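Local coordinates for adenosylmethionine-8-amino-7-oxononanoate aminotransferase (Methanocaldococcus jannaschii, PDB 6ZHK), which probably transfers the amino group of S-adenosyl-L-methionine to 7-keto-8-aminopelargonic acid, a pyridoxal-phosphate-dependent step in biotin biosynthesis, at residues E407-P410 against Y411-A415; K358-V361 against I362-I365; L324-F327 against G328-K331. One frame throughout, in Å; residues are numbered along the deposited sequence. Where two conformers were deposited one is given.

Followed from the N terminus, the three contacts come in series, neither nesting nor crossing. Contact 3 (324-331) comes first and folds back the loop that leaves helix 317-321 on its way to helix 343-358. Contact 2 (358-365) follows at the end of that second helix, where a two-residue break, Glu-359 and Asn-360, precedes the short helix 361-364. Contact 1 (407-415) comes last and closes the end of the loop that leads from strand 394-399 into helix 415-425. Within one chain contacts 1 and 3 lie on opposite sides of its centre, with centres about 55 Å apart, yet the dimer unites them: Phe-327 of one subunit stacks on Tyr-411 of the other.

Contact 1. Residues E407-P410 against Y411-A415; sequences EPYP and YGYKA
The carbonyl oxygen of Pro-410 is held by two donors. Tyr-413 N reaches Pro-410 O at 3.0 Å, closing the first turn of the short 3-10 segment 411-413; the donor stands 58° out of the carbonyl plane. A water molecule also donates to Pro-410 O, and it accepts from Ala-415 N at 2.8 Å, linking on to the next helix. Proline suits the position before the turn, because its ring fixes phi and it has no N-H to leave without a partner.

A chi1 of -169° sets Tyr-413 CG opposite the main-chain nitrogen and lays the ring alongside that of Tyr-409. The planes are nearly parallel, 8° apart, but slid so far that the rings barely overlap (centroids 5.3 Å apart). The touch is therefore between ring carbons, Tyr-409 CD1 to Tyr-413 CD2 at 3.6 Å. Ala-415 CB approaches the Tyr-409 ring obliquely, on the same side as Tyr-413, in an off-centre CH-pi contact 4.2 Å from the centroid; a small methyl fits here, where it also meets the edge of the Tyr-413 ring. Both ring hydroxyls bond the C-terminal end of the chain, Tyr-409 OH to Leu-466 O and Tyr-413 OH to Asp-465 O. Tyr-411 points the other way, and its OH bonds Tyr-334 OH of the second subunit. Its side chain lies about 7 Å from that of Tyr-25, which probably takes part in substrate recognition, so the turn borders the probable substrate site. The turn lies directly before helix 415-425, with Tyr-409 and Ala-415 resting on Leu-399 of strand 394-399.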
loop_
_atom_site.group_PDB
_atom_site.type_symbol
_atom_site.label_atom_id
_atom_site.label_comp_id
_atom_site.label_asym_id
_atom_site.label_seq_id
_atom_site.Cartn_x
_atom_site.Cartn_y
_atom_site.Cartn_z
ATOM N N GLU A 407 -12.541 26.927 24.429
ATOM C CA GLU A 407 -11.088 26.929 24.336
ATOM C C GLU A 407 -10.541 25.504 24.429
ATOM O O GLU A 407 -10.896 24.772 25.336
ATOM C CB GLU A 407 -10.517 27.781 25.466
ATOM C CG GLU A 407 -9.076 27.474 25.809
ATOM C CD GLU A 407 -8.639 28.034 27.145
ATOM O OE1 GLU A 407 -9.539 28.363 27.928
ATOM O OE2 GLU A 407 -7.402 28.137 27.409
ATOM N N PRO A 408 -9.657 25.076 23.495
ATOM C CA PRO A 408 -8.979 23.783 23.597
ATOM C C PRO A 408 -7.910 23.595 24.685
ATOM O O PRO A 408 -7.308 24.538 25.192
ATOM C CB PRO A 408 -8.307 23.646 22.226
ATOM C CG PRO A 408 -8.067 25.099 21.786
ATOM C CD PRO A 408 -9.332 25.786 22.252
ATOM N N TYR A 409 -7.673 22.331 25.030
ATOM C CA TYR A 409 -6.473 21.950 25.737
ATOM C C TYR A 409 -5.314 22.036 24.758
ATOM O O TYR A 409 -5.494 21.749 23.584
ATOM C CB TYR A 409 -6.608 20.527 26.308
ATOM C CG TYR A 409 -7.675 20.380 27.365
ATOM C CD1 TYR A 409 -7.409 20.665 28.703
ATOM C CD2 TYR A 409 -8.968 20.035 27.010
ATOM C CE1 TYR A 409 -8.401 20.552 29.661
ATOM C CE2 TYR A 409 -9.956 19.882 27.967
ATOM C CZ TYR A 409 -9.676 20.155 29.294
ATOM O OH TYR A 409 -10.682 19.998 30.199
ATOM N N PRO A 410 -4.124 22.477 25.218
ATOM C CA PRO A 410 -2.918 22.465 24.391
ATOM C C PRO A 410 -2.621 21.084 23.809
ATOM O O PRO A 410 -2.959 20.065 24.394
ATOM C CB PRO A 410 -1.767 22.808 25.351
ATOM C CG PRO A 410 -2.419 23.178 26.689
ATOM C CD PRO A 410 -3.924 23.043 26.549
ATOM N N TYR A 411 -1.976 21.040 22.651
ATOM C CA TYR A 411 -1.664 19.746 22.045
ATOM C C TYR A 411 -0.939 18.860 23.058
ATOM O O TYR A 411 -1.250 17.672 23.195
ATOM C CB TYR A 411 -0.790 19.919 20.798
ATOM C CG TYR A 411 -0.569 18.659 19.997
ATOM C CD1 TYR A 411 -1.625 17.959 19.435
ATOM C CD2 TYR A 411 0.715 18.167 19.779
ATOM C CE1 TYR A 411 -1.416 16.780 18.709
ATOM C CE2 TYR A 411 0.943 17.016 19.028
ATOM C CZ TYR A 411 -0.128 16.329 18.487
ATOM O OH TYR A 411 0.063 15.206 17.739
ATOM N N GLY A 412 0.032 19.449 23.765
ATOM C CA GLY A 412 0.947 18.684 24.595
ATOM C C GLY A 412 0.256 18.069 25.806
ATOM O O GLY A 412 0.815 17.195 26.450
ATOM N N TYR A 413 -0.995 18.492 26.060
ATOM C CA TYR A 413 -1.713 18.076 27.246
ATOM C C TYR A 413 -2.308 16.680 27.068
ATOM O O TYR A 413 -2.542 15.973 28.060
ATOM C CB TYR A 413 -2.756 19.132 27.598
ATOM C CG TYR A 413 -3.387 18.928 28.951
ATOM C CD1 TYR A 413 -2.689 19.223 30.113
ATOM C CD2 TYR A 413 -4.680 18.415 29.064
ATOM C CE1 TYR A 413 -3.270 19.044 31.362
ATOM C CE2 TYR A 413 -5.288 18.269 30.306
ATOM C CZ TYR A 413 -4.570 18.563 31.459
ATOM O OH TYR A 413 -5.133 18.369 32.691
ATOM N N LYS A 414 -2.513 16.258 25.805
ATOM C CA LYS A 414 -3.010 14.909 25.514
ATOM C C LYS A 414 -4.328 14.646 26.235
ATOM O O LYS A 414 -4.508 13.596 26.871
ATOM C CB LYS A 414 -1.958 13.853 25.892
ATOM C CG LYS A 414 -0.644 13.985 25.108
ATOM C CD LYS A 414 0.454 12.983 25.488
ATOM C CE LYS A 414 0.211 11.563 25.011
ATOM N NZ LYS A 414 1.132 10.586 25.652
ATOM N N ALA A 415 -5.271 15.595 26.146
ATOM C CA ALA A 415 -6.499 15.407 26.914
ATOM C C ALA A 415 -7.245 14.133 26.522
ATOM O O ALA A 415 -7.769 13.420 27.379
ATOM C CB ALA A 415 -7.398 16.611 26.809
HETATM O O HOH W 1 -4.942 17.719 24.368
#

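Contact 2. Residues K358-V361 against I362-I365; sequences KENV and IENI
Asn-360 and Glu-363 meet because their first torsions differ: Asn-360 places CG opposite its own N (chi1 -156°), whereas Glu-363 turns CG to the N side (chi1 -57°) and then runs on extended. The amide and carboxylate therefore meet over the first turn of the helix, their planes 55° apart. Asn-360 ND2 donates to Glu-363 OE2 at 2.6 Å, a short and fairly straight bond. The oxygen lies close to the amide plane and offers its anti lone pair, the one away from OE1. The other end of the amide is used as well: a water donates to Asn-360 OD1 at 2.6 Å and accepts from Glu-363 N at 3.0 Å. Asparagine is apt here, since it supplies donor and acceptor together and tolerates the left-handed backbone conformation that Asn-360 adopts.

Beneath the side chains the helix is held by regular backbone bonds, Asn-364 N to Asn-360 O at 3.0 Å and Ile-365 N to Val-361 O at the same length. On the inner side Val-361 CG1 comes to 4.1 Å from Ile-365 CG2, two branched apolar chains one turn apart; Val-361 also packs on Phe-67, Phe-356 and Leu-443, and Ile-365 on Phe-393. The negative Glu-363 near the first turn is likely to be favoured by the partial positive charge of the helix start.

Helix 343-358 ends, Glu-359 leaves helical geometry, and Asn-360 occupies the N-cap of helix 361-364. Its side chain makes no direct capping bond but reaches a first-turn N-H through water: the arrangement is a helix-to-helix junction with a water-mediated N-terminal link, away from the cofactor and substrate sites.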
loop_
_atom_site.group_PDB
_atom_site.type_symbol
_atom_site.label_atom_id
_atom_site.label_comp_id
_atom_site.label_asym_id
_atom_site.label_seq_id
_atom_site.Cartn_x
_atom_site.Cartn_y
_atom_site.Cartn_z
ATOM N N LYS A 358 -26.468 -11.804 3.670
ATOM C CA LYS A 358 -27.138 -12.903 4.359
ATOM C C LYS A 358 -27.660 -12.494 5.741
ATOM O O LYS A 358 -28.614 -13.111 6.220
ATOM C CB LYS A 358 -26.231 -14.139 4.411
ATOM N N GLU A 359 -27.064 -11.490 6.424
ATOM C CA GLU A 359 -27.527 -11.157 7.772
ATOM C C GLU A 359 -28.252 -9.809 7.810
ATOM O O GLU A 359 -28.538 -9.258 8.896
ATOM C CB GLU A 359 -26.402 -11.236 8.819
ATOM C CG GLU A 359 -25.596 -12.551 8.829
ATOM C CD GLU A 359 -26.297 -13.918 8.692
ATOM O OE1 GLU A 359 -27.482 -14.039 9.044
ATOM O OE2 GLU A 359 -25.652 -14.890 8.257
ATOM N N ASN A 360 -28.498 -9.224 6.631
ATOM C CA ASN A 360 -29.257 -7.990 6.578
ATOM C C ASN A 360 -28.650 -6.926 7.522
ATOM O O ASN A 360 -29.336 -6.246 8.299
ATOM C CB ASN A 360 -30.744 -8.319 6.748
ATOM C CG ASN A 360 -31.712 -7.297 6.179
ATOM O OD1 ASN A 360 -31.397 -6.529 5.262
ATOM N ND2 ASN A 360 -32.919 -7.278 6.718
ATOM N N VAL A 361 -27.327 -6.728 7.378
ATOM C CA VAL A 361 -26.585 -5.898 8.298
ATOM C C VAL A 361 -27.099 -4.458 8.365
ATOM O O VAL A 361 -27.225 -3.894 9.466
ATOM C CB VAL A 361 -25.072 -5.974 7.984
ATOM C CG1 VAL A 361 -24.329 -4.985 8.853
ATOM C CG2 VAL A 361 -24.590 -7.406 8.242
ATOM N N ILE A 362 -27.315 -3.822 7.202
ATOM C CA ILE A 362 -27.620 -2.395 7.212
ATOM C C ILE A 362 -28.977 -2.166 7.885
ATOM O O ILE A 362 -29.095 -1.232 8.678
ATOM C CB ILE A 362 -27.537 -1.770 5.798
ATOM C CG1 ILE A 362 -26.132 -1.956 5.205
ATOM C CG2 ILE A 362 -28.030 -0.303 5.733
ATOM C CD1 ILE A 362 -25.068 -1.364 6.027
ATOM N N GLU A 363 -29.965 -3.040 7.653
ATOM C CA GLU A 363 -31.230 -2.863 8.370
ATOM C C GLU A 363 -31.052 -3.136 9.864
ATOM O O GLU A 363 -31.575 -2.378 10.693
ATOM C CB GLU A 363 -32.373 -3.687 7.777
ATOM C CG GLU A 363 -32.616 -3.380 6.309
ATOM C CD GLU A 363 -33.935 -3.907 5.751
ATOM O OE1 GLU A 363 -34.665 -3.094 5.140
ATOM O OE2 GLU A 363 -34.213 -5.138 5.885
ATOM N N ASN A 364 -30.220 -4.124 10.227
ATOM C CA ASN A 364 -30.132 -4.579 11.623
ATOM C C ASN A 364 -29.346 -3.609 12.490
ATOM O O ASN A 364 -29.573 -3.553 13.688
ATOM C CB ASN A 364 -29.745 -6.060 11.789
ATOM C CG ASN A 364 -30.745 -7.007 11.142
ATOM O OD1 ASN A 364 -31.932 -6.700 11.030
ATOM N ND2 ASN A 364 -30.305 -8.161 10.675
ATOM N N ILE A 365 -28.468 -2.773 11.898
ATOM C CA ILE A 365 -27.739 -1.855 12.762
ATOM C C ILE A 365 -28.566 -0.612 13.090
ATOM O O ILE A 365 -28.169 0.160 13.948
ATOM C CB ILE A 365 -26.338 -1.442 12.238
ATOM C CG1 ILE A 365 -26.436 -0.555 10.982
ATOM C CG2 ILE A 365 -25.439 -2.663 12.023
ATOM C CD1 ILE A 365 -25.076 -0.268 10.315
HETATM O O HOH W 2 -29.591 -4.676 5.107
#

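Contact 3. Residues L324-F327 against G328-K331; sequences LGEF and GESK
Glu-326 and Glu-329 form the close-fitting part of this turn, each using its backbone N-H toward the other residue. Glu-326 N donates to Glu-329 OE2 at 2.7 Å in an almost straight bond (169°), arriving on the anti side of the carboxylate and 26° out of its plane. In return Glu-329 N bonds Glu-326 O at 3.0 Å, and Ser-330 N bonds Phe-327 O one residue on. Gly-325 leaves room for this: a beta carbon there would run into Glu-329 OE2 and Lys-331 CD. At the far end from Gly-328, Lys-331, bent at chi3 (70°), brings NZ to Leu-324 O at 2.6 Å.

The looser side is that of the exposed Glu-326, whose carboxylate leads away from the turn, its OE2 5.0 Å from Glu-329 OE2. A water lies between Lys-331 N, from which it accepts at 3.0 Å, and Glu-326 O. In the dimer, Phe-327 N bonds Glu-30 OE2 of the second subunit, and Leu-324 packs on its Met-28.

A methionine in place of Lys-331 would probably leave Leu-324 O without its ammonium partner and the start and finish of the turn less firmly joined.

Charged side chains here thus serve the backbone: the carboxylate of Glu-329 takes an N-H and the ammonium of Lys-331 a carbonyl, fastening a turn that projects to the partner subunit.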
loop_
_atom_site.group_PDB
_atom_site.type_symbol
_atom_site.label_atom_id
_atom_site.label_comp_id
_atom_site.label_asym_id
_atom_site.label_seq_id
_atom_site.Cartn_x
_atom_site.Cartn_y
_atom_site.Cartn_z
ATOM N N LEU A 324 -8.270 3.288 -23.274
ATOM C CA LEU A 324 -8.315 2.241 -24.303
ATOM C C LEU A 324 -7.601 2.721 -25.560
ATOM O O LEU A 324 -7.815 3.867 -26.002
ATOM C CB LEU A 324 -9.798 1.963 -24.627
ATOM C CG LEU A 324 -10.584 1.361 -23.481
ATOM C CD1 LEU A 324 -12.084 1.206 -23.836
ATOM C CD2 LEU A 324 -10.001 0.021 -23.068
ATOM N N GLY A 325 -6.898 1.783 -26.199
ATOM C CA GLY A 325 -6.218 2.024 -27.466
ATOM C C GLY A 325 -5.311 0.851 -27.841
ATOM O O GLY A 325 -5.320 -0.178 -27.183
ATOM N N GLU A 326 -4.483 1.021 -28.877
ATOM C CA GLU A 326 -3.580 -0.043 -29.266
ATOM C C GLU A 326 -2.393 0.007 -28.314
ATOM O O GLU A 326 -2.067 1.075 -27.800
ATOM C CB GLU A 326 -3.138 0.231 -30.698
ATOM C CG GLU A 326 -4.228 -0.218 -31.651
ATOM C CD GLU A 326 -3.671 -0.339 -33.054
ATOM O OE1 GLU A 326 -2.736 -1.177 -33.287
ATOM O OE2 GLU A 326 -4.135 0.439 -33.906
ATOM N N PHE A 327 -1.744 -1.130 -28.102
ATOM C CA PHE A 327 -0.653 -1.168 -27.149
ATOM C C PHE A 327 0.352 -0.042 -27.405
ATOM O O PHE A 327 0.812 0.617 -26.452
ATOM C CB PHE A 327 0.078 -2.503 -27.210
ATOM C CG PHE A 327 1.167 -2.653 -26.173
ATOM C CD1 PHE A 327 0.854 -3.088 -24.887
ATOM C CD2 PHE A 327 2.501 -2.385 -26.496
ATOM C CE1 PHE A 327 1.857 -3.238 -23.936
ATOM C CE2 PHE A 327 3.507 -2.565 -25.565
ATOM C CZ PHE A 327 3.176 -2.946 -24.266
ATOM N N GLY A 328 0.741 0.152 -28.679
ATOM C CA GLY A 328 1.860 1.053 -28.981
ATOM C C GLY A 328 1.484 2.535 -28.818
ATOM O O GLY A 328 2.334 3.414 -28.879
ATOM N N GLU A 329 0.192 2.818 -28.644
ATOM C CA GLU A 329 -0.201 4.182 -28.332
ATOM C C GLU A 329 0.167 4.540 -26.878
ATOM O O GLU A 329 0.116 5.709 -26.514
ATOM C CB GLU A 329 -1.716 4.369 -28.485
ATOM C CG GLU A 329 -2.218 4.203 -29.907
ATOM C CD GLU A 329 -3.712 4.480 -29.976
ATOM O OE1 GLU A 329 -4.126 5.632 -29.912
ATOM O OE2 GLU A 329 -4.462 3.530 -29.974
ATOM N N SER A 330 0.444 3.535 -26.025
ATOM C CA SER A 330 0.897 3.788 -24.659
ATOM C C SER A 330 -0.084 4.686 -23.888
ATOM O O SER A 330 0.306 5.616 -23.171
ATOM C CB SER A 330 2.355 4.264 -24.736
ATOM O OG SER A 330 2.830 4.647 -23.494
ATOM N N LYS A 331 -1.390 4.341 -23.968
ATOM C CA LYS A 331 -2.446 5.045 -23.258
ATOM C C LYS A 331 -2.885 4.328 -21.965
ATOM O O LYS A 331 -3.732 4.851 -21.264
ATOM C CB LYS A 331 -3.703 5.125 -24.120
ATOM C CG LYS A 331 -3.499 6.001 -25.345
ATOM C CD LYS A 331 -4.647 5.911 -26.297
ATOM C CE LYS A 331 -5.875 6.569 -25.724
ATOM N NZ LYS A 331 -7.067 6.313 -26.571
HETATM O O HOH W 3 -1.874 1.600 -25.142
#